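Dehydratase, IlvD/Edd family (PDB 5OYN) catalyses the dehydration of D-xylonate to 2-dehydro-3-deoxy-D-arabinonate, and of D-gluconate with similar efficiency, using a [2Fe-2S] cluster and magnesium. Local coordinates at residues Arg331-Gly337 / Thr372-Ile378; Glu344-Arg350 / Phe379-Glu383; Tyr440-Asn445 / Met476-Asp480; Leu457-Gly461 / Leu520-Arg524. One frame throughout, in Å; residues are numbered along the deposited sequence.

Contact 1: residues Arg331-Gly337 / Thr372-Ile378; sequences RFHRAGG and TSDREVI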
loop_
_atom_site.group_PDB
_atom_site.type_symbol
_atom_site.label_atom_id
_atom_site.label_comp_id
_atom_site.label_asym_id
_atom_site.label_seq_id
_atom_site.Cartn_x
_atom_site.Cartn_y
_atom_site.Cartn_z
ATOM N N ARG A 331 -7.852 3.271 -29.203
ATOM C CA ARG A 331 -8.380 2.699 -30.439
ATOM C C ARG A 331 -7.430 1.642 -31.006
ATOM O O ARG A 331 -7.873 0.595 -31.509
ATOM C CB ARG A 331 -8.645 3.803 -31.457
ATOM C CG ARG A 331 -9.866 4.665 -31.147
ATOM C CD ARG A 331 -11.170 3.870 -31.181
ATOM N NE ARG A 331 -11.490 3.249 -32.472
ATOM C CZ ARG A 331 -12.119 3.857 -33.484
ATOM N NH1 ARG A 331 -12.484 5.127 -33.392
ATOM N NH2 ARG A 331 -12.387 3.191 -34.602
ATOM N N PHE A 332 -6.119 1.884 -30.896
ATOM C CA PHE A 332 -5.155 0.924 -31.401
ATOM C C PHE A 332 -5.333 -0.428 -30.720
ATOM O O PHE A 332 -5.437 -1.467 -31.388
ATOM C CB PHE A 332 -3.736 1.462 -31.213
ATOM C CG PHE A 332 -2.663 0.498 -31.660
ATOM C CD1 PHE A 332 -2.729 -0.107 -32.916
ATOM C CD2 PHE A 332 -1.599 0.184 -30.821
ATOM C CE1 PHE A 332 -1.762 -0.994 -33.323
ATOM C CE2 PHE A 332 -0.625 -0.707 -31.223
ATOM C CZ PHE A 332 -0.707 -1.299 -32.471
ATOM N N HIS A 333 -5.414 -0.431 -29.388
ATOM C CA HIS A 333 -5.492 -1.700 -28.672
ATOM C C HIS A 333 -6.838 -2.390 -28.897
ATOM O O HIS A 333 -6.906 -3.622 -28.978
ATOM C CB HIS A 333 -5.231 -1.486 -27.176
ATOM C CG HIS A 333 -5.610 -2.669 -26.343
ATOM N ND1 HIS A 333 -6.833 -2.776 -25.718
ATOM C CD2 HIS A 333 -4.959 -3.831 -26.100
ATOM C CE1 HIS A 333 -6.910 -3.942 -25.102
ATOM N NE2 HIS A 333 -5.786 -4.601 -25.319
ATOM N N ARG A 334 -7.921 -1.625 -28.990
ATOM C CA ARG A 334 -9.217 -2.225 -29.292
ATOM C C ARG A 334 -9.245 -2.829 -30.692
ATOM O O ARG A 334 -9.970 -3.803 -30.929
ATOM C CB ARG A 334 -10.309 -1.171 -29.155
ATOM C CG ARG A 334 -11.712 -1.702 -29.001
ATOM C CD ARG A 334 -12.460 -0.886 -27.925
ATOM N NE ARG A 334 -12.712 0.490 -28.343
ATOM C CZ ARG A 334 -12.436 1.555 -27.598
ATOM N NH1 ARG A 334 -11.900 1.393 -26.398
ATOM N NH2 ARG A 334 -12.686 2.779 -28.059
ATOM N N ALA A 335 -8.481 -2.255 -31.633
ATOM C CA ALA A 335 -8.337 -2.818 -32.974
ATOM C C ALA A 335 -7.490 -4.086 -33.009
ATOM O O ALA A 335 -7.516 -4.797 -34.020
ATOM C CB ALA A 335 -7.729 -1.781 -33.912
ATOM N N GLY A 336 -6.739 -4.381 -31.948
ATOM C CA GLY A 336 -5.977 -5.610 -31.876
ATOM C C GLY A 336 -4.517 -5.367 -31.576
ATOM O O GLY A 336 -3.728 -6.312 -31.472
ATOM N N GLY A 337 -4.147 -4.097 -31.462
ATOM C CA GLY A 337 -2.809 -3.664 -31.098
ATOM C C GLY A 337 -1.715 -4.332 -31.903
ATOM O O GLY A 337 -1.869 -4.635 -33.090
ATOM N N THR A 372 -7.051 -7.825 -37.378
ATOM C CA THR A 372 -7.666 -6.699 -36.696
ATOM C C THR A 372 -9.180 -6.745 -36.797
ATOM O O THR A 372 -9.763 -7.424 -37.648
ATOM C CB THR A 372 -7.197 -5.377 -37.282
ATOM O OG1 THR A 372 -8.031 -4.330 -36.771
ATOM C CG2 THR A 372 -7.324 -5.420 -38.789
ATOM N N SER A 373 -9.811 -5.976 -35.918
ATOM C CA SER A 373 -11.258 -5.853 -35.853
ATOM C C SER A 373 -11.737 -4.456 -36.201
ATOM O O SER A 373 -12.949 -4.234 -36.270
ATOM C CB SER A 373 -11.758 -6.224 -34.455
ATOM O OG SER A 373 -10.857 -5.772 -33.447
ATOM N N ASP A 374 -10.826 -3.507 -36.422
ATOM C CA ASP A 374 -11.188 -2.127 -36.744
ATOM C C ASP A 374 -10.357 -1.674 -37.942
ATOM O O ASP A 374 -9.230 -1.190 -37.790
ATOM C CB ASP A 374 -10.980 -1.224 -35.541
ATOM C CG ASP A 374 -11.823 0.029 -35.602
ATOM O OD1 ASP A 374 -12.184 0.446 -36.727
ATOM O OD2 ASP A 374 -12.131 0.596 -34.520
ATOM N N ARG A 375 -10.917 -1.807 -39.146
ATOM C CA ARG A 375 -10.144 -1.382 -40.307
ATOM C C ARG A 375 -10.053 0.137 -40.429
ATOM O O ARG A 375 -9.360 0.622 -41.333
ATOM C CB ARG A 375 -10.729 -2.001 -41.577
ATOM C CG ARG A 375 -10.439 -3.501 -41.750
ATOM C CD ARG A 375 -8.978 -3.781 -42.148
ATOM N NE ARG A 375 -8.672 -5.216 -42.213
ATOM C CZ ARG A 375 -7.438 -5.727 -42.163
ATOM N NH1 ARG A 375 -6.376 -4.933 -42.043
ATOM N NH2 ARG A 375 -7.262 -7.041 -42.220
ATOM N N GLU A 376 -10.719 0.893 -39.545
ATOM C CA GLU A 376 -10.526 2.342 -39.459
ATOM C C GLU A 376 -9.187 2.687 -38.822
ATOM O O GLU A 376 -8.697 3.817 -38.965
ATOM C CB GLU A 376 -11.655 2.983 -38.632
ATOM C CG GLU A 376 -12.710 3.810 -39.406
ATOM C CD GLU A 376 -13.982 4.156 -38.563
ATOM O OE1 GLU A 376 -13.931 4.152 -37.301
ATOM O OE2 GLU A 376 -15.046 4.433 -39.173
ATOM N N VAL A 377 -8.584 1.727 -38.128
ATOM C CA VAL A 377 -7.464 1.970 -37.234
ATOM C C VAL A 377 -6.227 1.221 -37.697
ATOM O O VAL A 377 -5.122 1.775 -37.729
ATOM C CB VAL A 377 -7.820 1.583 -35.773
ATOM C CG1 VAL A 377 -6.693 1.940 -34.818
ATOM C CG2 VAL A 377 -9.121 2.223 -35.369
ATOM N N ILE A 378 -6.389 -0.050 -38.039
ATOM C CA ILE A 378 -5.308 -0.859 -38.583
ATOM C C ILE A 378 -5.685 -1.211 -40.017
ATOM O O ILE A 378 -6.542 -2.068 -40.260
ATOM C CB ILE A 378 -5.050 -2.102 -37.737
ATOM C CG1 ILE A 378 -4.600 -1.659 -36.342
ATOM C CG2 ILE A 378 -4.025 -2.981 -38.431
ATOM C CD1 ILE A 378 -4.465 -2.791 -35.347
HETATM O O HOH W 1 -10.560 0.629 -32.197
#
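A salt-bridge network and a Schellman-terminated helix end meet here, with Arg331 reaching Asp374 and Glu376 while Ala335, four residues on, meets the same loop. One nitrogen, Arg331 NH2, serves both acids: Asp374 OD2, 2.6 Å from it, is met on the syn side but well out of the carboxylate plane, and Glu376 OE1, at 3.3 Å from the same NH2, accepts the hydrogen bond with its anti lone pair. The Arg331 chain is bent at chi2 and chi3 (-64° and -61°), which folds the guanidinium back; one water joins Arg331 NE, Arg331 O and Asp374 OD2. Asn170 of a second subunit also bonds Asp374 OD2. At the helix end Ala335 O accepts twice, from Thr372 OG1 at 2.8 Å and from Ser373 N at 3.2 Å. Next to these bonds, Ala335 CB packs 3.7 Å from Ile378 CD1, which also touches the Phe332 ring. Thr372 OG1 in turn accepts from Asp374 N, an ST turn, and Asp374 OD1 from Glu376 N, an Asx turn; Gly336, at positive phi, completes the Schellman motif.

Contact 2: residues Glu344-Arg350 / Phe379-Glu383; sequences ELLQQGR and FPYHE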
loop_
_atom_site.group_PDB
_atom_site.type_symbol
_atom_site.label_atom_id
_atom_site.label_comp_id
_atom_site.label_asym_id
_atom_site.label_seq_id
_atom_site.Cartn_x
_atom_site.Cartn_y
_atom_site.Cartn_z
ATOM N N GLU A 344 -0.875 -8.799 -40.074
ATOM C CA GLU A 344 -0.795 -8.160 -41.381
ATOM C C GLU A 344 0.548 -8.450 -42.041
ATOM O O GLU A 344 0.604 -8.932 -43.175
ATOM C CB GLU A 344 -1.021 -6.654 -41.203
ATOM C CG GLU A 344 -1.758 -5.940 -42.311
ATOM C CD GLU A 344 -3.167 -6.463 -42.574
ATOM O OE1 GLU A 344 -3.905 -6.761 -41.616
ATOM O OE2 GLU A 344 -3.542 -6.564 -43.765
ATOM N N LEU A 345 1.642 -8.209 -41.317
ATOM C CA LEU A 345 2.971 -8.437 -41.877
ATOM C C LEU A 345 3.196 -9.914 -42.182
ATOM O O LEU A 345 3.627 -10.275 -43.288
ATOM C CB LEU A 345 4.041 -7.911 -40.920
ATOM C CG LEU A 345 4.202 -6.392 -40.923
ATOM C CD1 LEU A 345 4.927 -5.927 -39.678
ATOM C CD2 LEU A 345 4.914 -5.900 -42.195
ATOM N N LEU A 346 2.902 -10.782 -41.211
ATOM C CA LEU A 346 3.107 -12.216 -41.394
ATOM C C LEU A 346 2.437 -12.722 -42.671
ATOM O O LEU A 346 2.992 -13.573 -43.377
ATOM C CB LEU A 346 2.577 -12.965 -40.171
ATOM C CG LEU A 346 2.637 -14.482 -40.210
ATOM C CD1 LEU A 346 3.998 -14.926 -39.726
ATOM C CD2 LEU A 346 1.531 -15.092 -39.363
ATOM N N GLN A 347 1.256 -12.184 -42.995
ATOM C CA GLN A 347 0.534 -12.616 -44.186
ATOM C C GLN A 347 1.266 -12.249 -45.480
ATOM O O GLN A 347 1.040 -12.895 -46.511
ATOM C CB GLN A 347 -0.872 -12.014 -44.196
ATOM C CG GLN A 347 -1.787 -12.460 -43.065
ATOM C CD GLN A 347 -1.838 -13.966 -42.883
ATOM O OE1 GLN A 347 -0.975 -14.552 -42.227
ATOM N NE2 GLN A 347 -2.867 -14.601 -43.451
ATOM N N GLN A 348 2.112 -11.215 -45.468
ATOM C CA GLN A 348 2.878 -10.831 -46.651
ATOM C C GLN A 348 4.317 -11.324 -46.599
ATOM O O GLN A 348 5.175 -10.777 -47.299
ATOM C CB GLN A 348 2.887 -9.315 -46.846
ATOM C CG GLN A 348 1.568 -8.658 -46.655
ATOM C CD GLN A 348 0.599 -9.051 -47.714
ATOM O OE1 GLN A 348 0.876 -8.897 -48.905
ATOM N NE2 GLN A 348 -0.549 -9.574 -47.303
ATOM N N GLY A 349 4.606 -12.316 -45.762
ATOM C CA GLY A 349 5.936 -12.889 -45.719
ATOM C C GLY A 349 7.039 -11.965 -45.251
ATOM O O GLY A 349 8.219 -12.299 -45.420
ATOM N N ARG A 350 6.701 -10.816 -44.653
ATOM C CA ARG A 350 7.703 -9.923 -44.079
ATOM C C ARG A 350 8.082 -10.271 -42.633
ATOM O O ARG A 350 8.823 -9.509 -42.005
ATOM C CB ARG A 350 7.227 -8.479 -44.143
ATOM C CG ARG A 350 6.514 -8.133 -45.419
ATOM C CD ARG A 350 7.491 -7.943 -46.564
ATOM N NE ARG A 350 8.687 -7.178 -46.204
ATOM C CZ ARG A 350 8.993 -5.991 -46.732
ATOM N NH1 ARG A 350 8.176 -5.424 -47.621
ATOM N NH2 ARG A 350 10.112 -5.363 -46.365
ATOM N N PHE A 379 -5.047 -0.536 -40.972
ATOM C CA PHE A 379 -5.384 -0.690 -42.379
ATOM C C PHE A 379 -4.851 -2.001 -42.945
ATOM O O PHE A 379 -3.871 -2.567 -42.431
ATOM C CB PHE A 379 -4.837 0.484 -43.178
ATOM C CG PHE A 379 -5.694 1.708 -43.101
ATOM C CD1 PHE A 379 -6.385 2.018 -41.933
ATOM C CD2 PHE A 379 -5.813 2.549 -44.187
ATOM C CE1 PHE A 379 -7.178 3.153 -41.857
ATOM C CE2 PHE A 379 -6.601 3.678 -44.124
ATOM C CZ PHE A 379 -7.287 3.981 -42.956
ATOM N N PRO A 380 -5.495 -2.516 -43.998
ATOM C CA PRO A 380 -4.960 -3.706 -44.673
ATOM C C PRO A 380 -3.681 -3.360 -45.414
ATOM O O PRO A 380 -3.520 -2.252 -45.930
ATOM C CB PRO A 380 -6.087 -4.120 -45.628
ATOM C CG PRO A 380 -6.857 -2.875 -45.867
ATOM C CD PRO A 380 -6.727 -2.021 -44.635
ATOM N N TYR A 381 -2.751 -4.314 -45.412
ATOM C CA TYR A 381 -1.440 -4.109 -46.020
ATOM C C TYR A 381 -1.542 -3.569 -47.445
ATOM O O TYR A 381 -0.799 -2.658 -47.826
ATOM C CB TYR A 381 -0.666 -5.427 -46.010
ATOM C CG TYR A 381 0.811 -5.292 -46.299
ATOM C CD1 TYR A 381 1.275 -5.094 -47.596
ATOM C CD2 TYR A 381 1.745 -5.385 -45.278
ATOM C CE1 TYR A 381 2.629 -4.978 -47.862
ATOM C CE2 TYR A 381 3.096 -5.271 -45.536
ATOM C CZ TYR A 381 3.532 -5.069 -46.829
ATOM O OH TYR A 381 4.881 -4.959 -47.081
ATOM N N HIS A 382 -2.463 -4.109 -48.246
ATOM C CA HIS A 382 -2.478 -3.748 -49.659
ATOM C C HIS A 382 -3.222 -2.457 -49.943
ATOM O O HIS A 382 -2.898 -1.788 -50.929
ATOM C CB HIS A 382 -3.047 -4.894 -50.486
ATOM C CG HIS A 382 -2.066 -6.009 -50.664
ATOM N ND1 HIS A 382 -0.746 -5.778 -50.996
ATOM C CD2 HIS A 382 -2.184 -7.348 -50.492
ATOM C CE1 HIS A 382 -0.100 -6.929 -51.048
ATOM N NE2 HIS A 382 -0.949 -7.897 -50.749
ATOM N N GLU A 383 -4.183 -2.071 -49.106
ATOM C CA GLU A 383 -4.816 -0.754 -49.177
ATOM C C GLU A 383 -4.466 0.011 -47.901
ATOM O O GLU A 383 -5.318 0.205 -47.021
ATOM C CB GLU A 383 -6.331 -0.856 -49.367
ATOM C CG GLU A 383 -6.838 -1.763 -50.512
ATOM C CD GLU A 383 -6.061 -1.603 -51.834
ATOM O OE1 GLU A 383 -5.275 -2.520 -52.183
ATOM O OE2 GLU A 383 -6.219 -0.557 -52.515
#
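Apolar contact centres on the Tyr381 ring, which lies against the end of helix 337-347. Gln348 CG sits over one face, 3.5 Å from the Tyr381 ring centroid and 15° off the normal, a CH-pi contact; the bend of the Gln348 chain at chi2 (-67°) then carries its amide on toward His382. Leu345 CD2 meets the same ring in its plane, 3.9 Å from Tyr381 CE2 at the edge. Tyr381 N donates to Glu344 OE2 over 2.9 Å, nearly straight at 164°, approaching from above the carboxylate plane. Charge enters through the other oxygen, Glu344 OE1, which pairs with Arg375, and through Arg350, which bridges to Asp314 through NH2 while its NH1 lies 3.4 Å from Tyr381 OH. Pro316 also touches the tyrosine. With one oxygen on a backbone N-H and the other on an arginine, Glu344 is held at both carboxylate oxygens and probably stays ionised, tying the last turn of the helix to the loop while Tyr381 contributes the largest share of the buried surface.

Contact 3: residues Tyr440-Asn445 / Met476-Asp480; sequences YHKRIN and MQPPD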
loop_
_atom_site.group_PDB
_atom_site.type_symbol
_atom_site.label_atom_id
_atom_site.label_comp_id
_atom_site.label_asym_id
_atom_site.label_seq_id
_atom_site.Cartn_x
_atom_site.Cartn_y
_atom_site.Cartn_z
ATOM N N TYR A 440 18.873 27.981 -31.336
ATOM C CA TYR A 440 17.713 28.028 -32.225
ATOM C C TYR A 440 16.667 29.021 -31.726
ATOM O O TYR A 440 16.187 29.868 -32.488
ATOM C CB TYR A 440 17.106 26.629 -32.369
ATOM C CG TYR A 440 15.697 26.609 -32.931
ATOM C CD1 TYR A 440 14.585 26.693 -32.100
ATOM C CD2 TYR A 440 15.478 26.488 -34.285
ATOM C CE1 TYR A 440 13.297 26.679 -32.611
ATOM C CE2 TYR A 440 14.188 26.470 -34.808
ATOM C CZ TYR A 440 13.101 26.565 -33.966
ATOM O OH TYR A 440 11.827 26.544 -34.497
ATOM N N HIS A 441 16.308 28.934 -30.437
ATOM C CA HIS A 441 15.224 29.761 -29.908
ATOM C C HIS A 441 15.576 31.239 -29.936
ATOM O O HIS A 441 14.688 32.084 -30.107
ATOM C CB HIS A 441 14.859 29.323 -28.480
ATOM C CG HIS A 441 14.013 28.089 -28.443
ATOM N ND1 HIS A 441 12.721 28.063 -28.928
ATOM C CD2 HIS A 441 14.291 26.824 -28.043
ATOM C CE1 HIS A 441 12.230 26.842 -28.798
ATOM N NE2 HIS A 441 13.163 26.070 -28.265
ATOM N N LYS A 442 16.857 31.571 -29.812
ATOM C CA LYS A 442 17.222 32.974 -29.738
ATOM C C LYS A 442 17.281 33.642 -31.109
ATOM O O LYS A 442 16.986 34.839 -31.211
ATOM C CB LYS A 442 18.538 33.111 -28.985
ATOM C CG LYS A 442 18.394 32.931 -27.446
ATOM C CD LYS A 442 17.240 33.785 -26.822
ATOM C CE LYS A 442 15.866 33.080 -26.657
ATOM N NZ LYS A 442 14.785 34.080 -26.370
ATOM N N ARG A 443 17.602 32.898 -32.173
ATOM C CA ARG A 443 17.812 33.502 -33.485
ATOM C C ARG A 443 16.764 33.136 -34.536
ATOM O O ARG A 443 16.769 33.740 -35.612
ATOM C CB ARG A 443 19.208 33.133 -34.022
ATOM C CG ARG A 443 20.391 33.511 -33.109
ATOM C CD ARG A 443 21.673 32.792 -33.535
ATOM N NE ARG A 443 21.752 32.692 -34.996
ATOM C CZ ARG A 443 22.335 31.703 -35.678
ATOM N NH1 ARG A 443 22.916 30.689 -35.045
ATOM N NH2 ARG A 443 22.331 31.734 -37.007
ATOM N N ILE A 444 15.859 32.187 -34.266
ATOM C CA ILE A 444 15.006 31.655 -35.337
ATOM C C ILE A 444 14.106 32.735 -35.932
ATOM O O ILE A 444 13.778 32.693 -37.125
ATOM C CB ILE A 444 14.170 30.460 -34.833
ATOM C CG1 ILE A 444 13.251 29.957 -35.943
ATOM C CG2 ILE A 444 13.350 30.846 -33.618
ATOM C CD1 ILE A 444 13.987 29.215 -36.990
ATOM N N ASN A 445 13.693 33.711 -35.131
ATOM C CA ASN A 445 12.844 34.791 -35.611
ATOM C C ASN A 445 13.633 36.052 -35.948
ATOM O O ASN A 445 13.032 37.107 -36.189
ATOM C CB ASN A 445 11.759 35.092 -34.580
ATOM C CG ASN A 445 10.579 34.158 -34.710
ATOM O OD1 ASN A 445 10.067 33.933 -35.816
ATOM N ND2 ASN A 445 10.148 33.588 -33.591
ATOM N N MET A 476 12.464 21.141 -35.156
ATOM C CA MET A 476 12.411 22.600 -35.187
ATOM C C MET A 476 11.257 23.089 -36.054
ATOM O O MET A 476 10.944 22.491 -37.087
ATOM C CB MET A 476 13.723 23.166 -35.724
ATOM C CG MET A 476 14.880 23.105 -34.744
ATOM S SD MET A 476 16.507 23.380 -35.499
ATOM C CE MET A 476 16.667 21.860 -36.424
ATOM N N GLN A 477 10.632 24.208 -35.641
ATOM C CA GLN A 477 9.495 24.728 -36.394
ATOM C C GLN A 477 9.882 25.975 -37.200
ATOM O O GLN A 477 10.846 26.671 -36.855
ATOM C CB GLN A 477 8.320 25.057 -35.462
ATOM C CG GLN A 477 8.522 26.247 -34.532
ATOM C CD GLN A 477 7.224 26.653 -33.840
ATOM O OE1 GLN A 477 6.373 25.805 -33.546
ATOM N NE2 GLN A 477 7.063 27.949 -33.583
ATOM N N PRO A 478 9.154 26.274 -38.281
ATOM C CA PRO A 478 9.436 27.474 -39.074
ATOM C C PRO A 478 9.397 28.728 -38.220
ATOM O O PRO A 478 8.781 28.739 -37.144
ATOM C CB PRO A 478 8.302 27.484 -40.109
ATOM C CG PRO A 478 7.879 26.077 -40.228
ATOM C CD PRO A 478 8.080 25.462 -38.880
ATOM N N PRO A 479 10.047 29.805 -38.666
ATOM C CA PRO A 479 9.894 31.098 -37.984
ATOM C C PRO A 479 8.456 31.589 -38.062
ATOM O O PRO A 479 7.644 31.097 -38.850
ATOM C CB PRO A 479 10.843 32.028 -38.750
ATOM C CG PRO A 479 11.792 31.107 -39.472
ATOM C CD PRO A 479 11.019 29.862 -39.770
ATOM N N ASP A 480 8.144 32.571 -37.213
ATOM C CA ASP A 480 6.752 32.972 -37.047
ATOM C C ASP A 480 6.175 33.508 -38.350
ATOM O O ASP A 480 5.049 33.157 -38.732
ATOM C CB ASP A 480 6.624 34.018 -35.940
ATOM C CG ASP A 480 7.134 33.526 -34.591
ATOM O OD1 ASP A 480 7.573 32.356 -34.490
ATOM O OD2 ASP A 480 7.101 34.324 -33.626
#
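Tyr440 lies alongside Met476, the two side chains running past each other in opposite directions. Met476 CG sits over one face of the ring, 3.7 Å from the Tyr440 centroid, while SD stands obliquely, 4.3 Å from that centroid, in a Met-aromatic contact. The opposite face is covered toward its rim by Ile444 CB, one turn further along the chain. At the ring's edge Tyr440 OH donates to Gln477 O over 2.6 Å; with CG anti to the backbone N (chi1 164°), the ring reaches across to that carbonyl. Ile444 CD1 then packs 3.8 Å from Pro479 CG. Pro479 is the N-cap residue of helix 480-484, and the helix's first N-H, Asp480 N, goes to Asn445 OD1 over 2.7 Å, at 176° and in the carbonyl plane. Asn445 ND2 returns a weak bond to Asp480 OD1, its amide turned 69° from the carboxylate. Further out, Phe434 of strand 426-435 meets Tyr440 edge-to-face and also touches Ile444 and Met476, and helix 177-187 lies against Gln477 and Asp480.

Contact 4: residues Leu457-Gly461 / Leu520-Arg524; sequences LVIRG and LSWLR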
loop_
_atom_site.group_PDB
_atom_site.type_symbol
_atom_site.label_atom_id
_atom_site.label_comp_id
_atom_site.label_asym_id
_atom_site.label_seq_id
_atom_site.Cartn_x
_atom_site.Cartn_y
_atom_site.Cartn_z
ATOM N N LEU A 457 16.324 23.699 -41.710
ATOM C CA LEU A 457 16.802 24.038 -40.376
ATOM C C LEU A 457 17.686 22.923 -39.832
ATOM O O LEU A 457 17.313 21.744 -39.848
ATOM C CB LEU A 457 15.627 24.317 -39.446
ATOM C CG LEU A 457 14.626 25.319 -40.048
ATOM C CD1 LEU A 457 13.318 25.325 -39.267
ATOM C CD2 LEU A 457 15.216 26.729 -40.136
ATOM N N VAL A 458 18.872 23.300 -39.381
ATOM C CA VAL A 458 19.905 22.354 -38.997
ATOM C C VAL A 458 20.325 22.680 -37.577
ATOM O O VAL A 458 20.499 23.854 -37.227
ATOM C CB VAL A 458 21.119 22.405 -39.958
ATOM C CG1 VAL A 458 22.255 21.521 -39.455
ATOM C CG2 VAL A 458 20.719 21.978 -41.355
ATOM N N ILE A 459 20.475 21.644 -36.756
ATOM C CA ILE A 459 20.899 21.793 -35.374
ATOM C C ILE A 459 22.037 20.816 -35.130
ATOM O O ILE A 459 22.003 19.682 -35.621
ATOM C CB ILE A 459 19.724 21.561 -34.395
ATOM C CG1 ILE A 459 20.171 21.766 -32.945
ATOM C CG2 ILE A 459 19.110 20.182 -34.596
ATOM C CD1 ILE A 459 19.052 22.207 -32.030
ATOM N N ARG A 460 23.055 21.262 -34.394
ATOM C CA ARG A 460 24.235 20.446 -34.139
ATOM C C ARG A 460 24.670 20.610 -32.689
ATOM O O ARG A 460 24.321 21.586 -32.019
ATOM C CB ARG A 460 25.402 20.808 -35.077
ATOM C CG ARG A 460 25.859 22.259 -34.967
ATOM C CD ARG A 460 27.362 22.428 -35.193
ATOM N NE ARG A 460 27.680 23.833 -35.451
ATOM C CZ ARG A 460 27.965 24.335 -36.651
ATOM N NH1 ARG A 460 27.993 23.544 -37.713
ATOM N NH2 ARG A 460 28.223 25.631 -36.787
ATOM N N GLY A 461 25.460 19.644 -32.223
ATOM C CA GLY A 461 25.873 19.582 -30.840
ATOM C C GLY A 461 24.907 18.868 -29.923
ATOM O O GLY A 461 25.065 18.945 -28.694
ATOM N N LEU A 520 28.708 17.587 -39.931
ATOM C CA LEU A 520 27.985 18.771 -39.488
ATOM C C LEU A 520 28.874 19.767 -38.750
ATOM O O LEU A 520 28.425 20.888 -38.491
ATOM C CB LEU A 520 26.801 18.360 -38.604
ATOM C CG LEU A 520 25.584 17.813 -39.366
ATOM C CD1 LEU A 520 24.495 17.369 -38.414
ATOM C CD2 LEU A 520 25.045 18.831 -40.366
ATOM N N SER A 521 30.120 19.402 -38.422
ATOM C CA SER A 521 30.988 20.344 -37.717
ATOM C C SER A 521 31.423 21.497 -38.610
ATOM O O SER A 521 31.689 22.594 -38.105
ATOM C CB SER A 521 32.217 19.637 -37.138
ATOM O OG SER A 521 32.659 18.580 -37.965
ATOM N N TRP A 522 31.488 21.290 -39.929
ATOM C CA TRP A 522 31.970 22.330 -40.826
ATOM C C TRP A 522 30.875 23.009 -41.631
ATOM O O TRP A 522 31.165 23.998 -42.313
ATOM C CB TRP A 522 33.041 21.779 -41.785
ATOM C CG TRP A 522 32.739 20.486 -42.529
ATOM C CD1 TRP A 522 33.260 19.239 -42.265
ATOM C CD2 TRP A 522 31.909 20.331 -43.687
ATOM N NE1 TRP A 522 32.781 18.319 -43.176
ATOM C CE2 TRP A 522 31.945 18.963 -44.053
ATOM C CE3 TRP A 522 31.122 21.208 -44.437
ATOM C CZ2 TRP A 522 31.227 18.459 -45.139
ATOM C CZ3 TRP A 522 30.407 20.704 -45.522
ATOM C CH2 TRP A 522 30.468 19.344 -45.861
ATOM N N LEU A 523 29.637 22.525 -41.569
ATOM C CA LEU A 523 28.558 23.170 -42.307
ATOM C C LEU A 523 28.297 24.569 -41.756
ATOM O O LEU A 523 28.493 24.845 -40.569
ATOM C CB LEU A 523 27.295 22.315 -42.247
ATOM C CG LEU A 523 25.968 22.853 -42.779
ATOM C CD1 LEU A 523 25.759 22.490 -44.243
ATOM C CD2 LEU A 523 24.858 22.260 -41.951
ATOM N N ARG A 524 27.899 25.476 -42.642
ATOM C CA ARG A 524 27.668 26.858 -42.254
ATOM C C ARG A 524 26.392 27.350 -42.911
ATOM O O ARG A 524 26.033 26.912 -44.006
ATOM C CB ARG A 524 28.844 27.769 -42.637
ATOM C CG ARG A 524 30.214 27.234 -42.247
ATOM C CD ARG A 524 30.529 27.500 -40.785
ATOM N NE ARG A 524 31.868 27.055 -40.401
ATOM C CZ ARG A 524 32.116 25.970 -39.668
ATOM N NH1 ARG A 524 31.109 25.210 -39.245
ATOM N NH2 ARG A 524 33.370 25.638 -39.359
#
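Arg460 reaches from the end of strand 455-460 to the loop 520-524 and spends one nitrogen on two of its carbonyls. NH1 donates to Leu520 O over 2.8 Å, nearly along the C=O axis but bent at hydrogen (136°), and to Leu523 O over 3.2 Å, where the N-H points straight at the oxygen (175°) and the acceptor lies in the guanidinium plane. The rest of the group is satisfied outside the loop: NE forms a salt bridge with Asp435, and NH2 is also hydrogen-bonded elsewhere. Leu523 O has a second donor, Arg524 NH1, at 3.0 Å, and the two arginines reach it from opposite faces of its plane. Arg524 NH1 in turn donates to Ser521 O at 2.9 Å, so three carbonyls of the loop are taken up by two guanidinium groups. These are turned 89° against each other, with Arg460 NH2 3.8 Å from Arg524 NH1; the shared carbonyl and Asp435 probably offset the like charges. Beside the polar part, Val458 CG1, placed anti to the backbone N, meets Leu523 CD2 tip to tip at 3.7 Å and also touches Leu520 CD2. Strand 455-460 lies between strands 426-435 and 492-494 in the mixed sheet: Val433 of the first touches Val458, Arg460 and Leu523, and Leu493 of the second touches Val458 and Leu520, while helix 544-551 packs on Trp522 and Arg524.

How the contacts relate
The contacts form two pairs, each interleaved along the chain. Contacts 1 and 2 join consecutive helices to consecutive parts of one loop, and they touch where Arg375 of contact 1 bridges to Glu344 of contact 2. Contacts 3 and 4 meet at Met476, whose CE packs on Ile459 and on the backbone of strand 455-460. Between the pairs the nearest atoms are about 26 Å apart or more. Contact 4 is the buried one, and there arginines serve backbone carbonyls; the other three are partly buried. Contact 1 adds to its helix-end bonds a charged network that reaches a second subunit, whereas contacts 2 and 3 each set a tyrosine face against a CG methylene, of a glutamine in one and a methionine in the other.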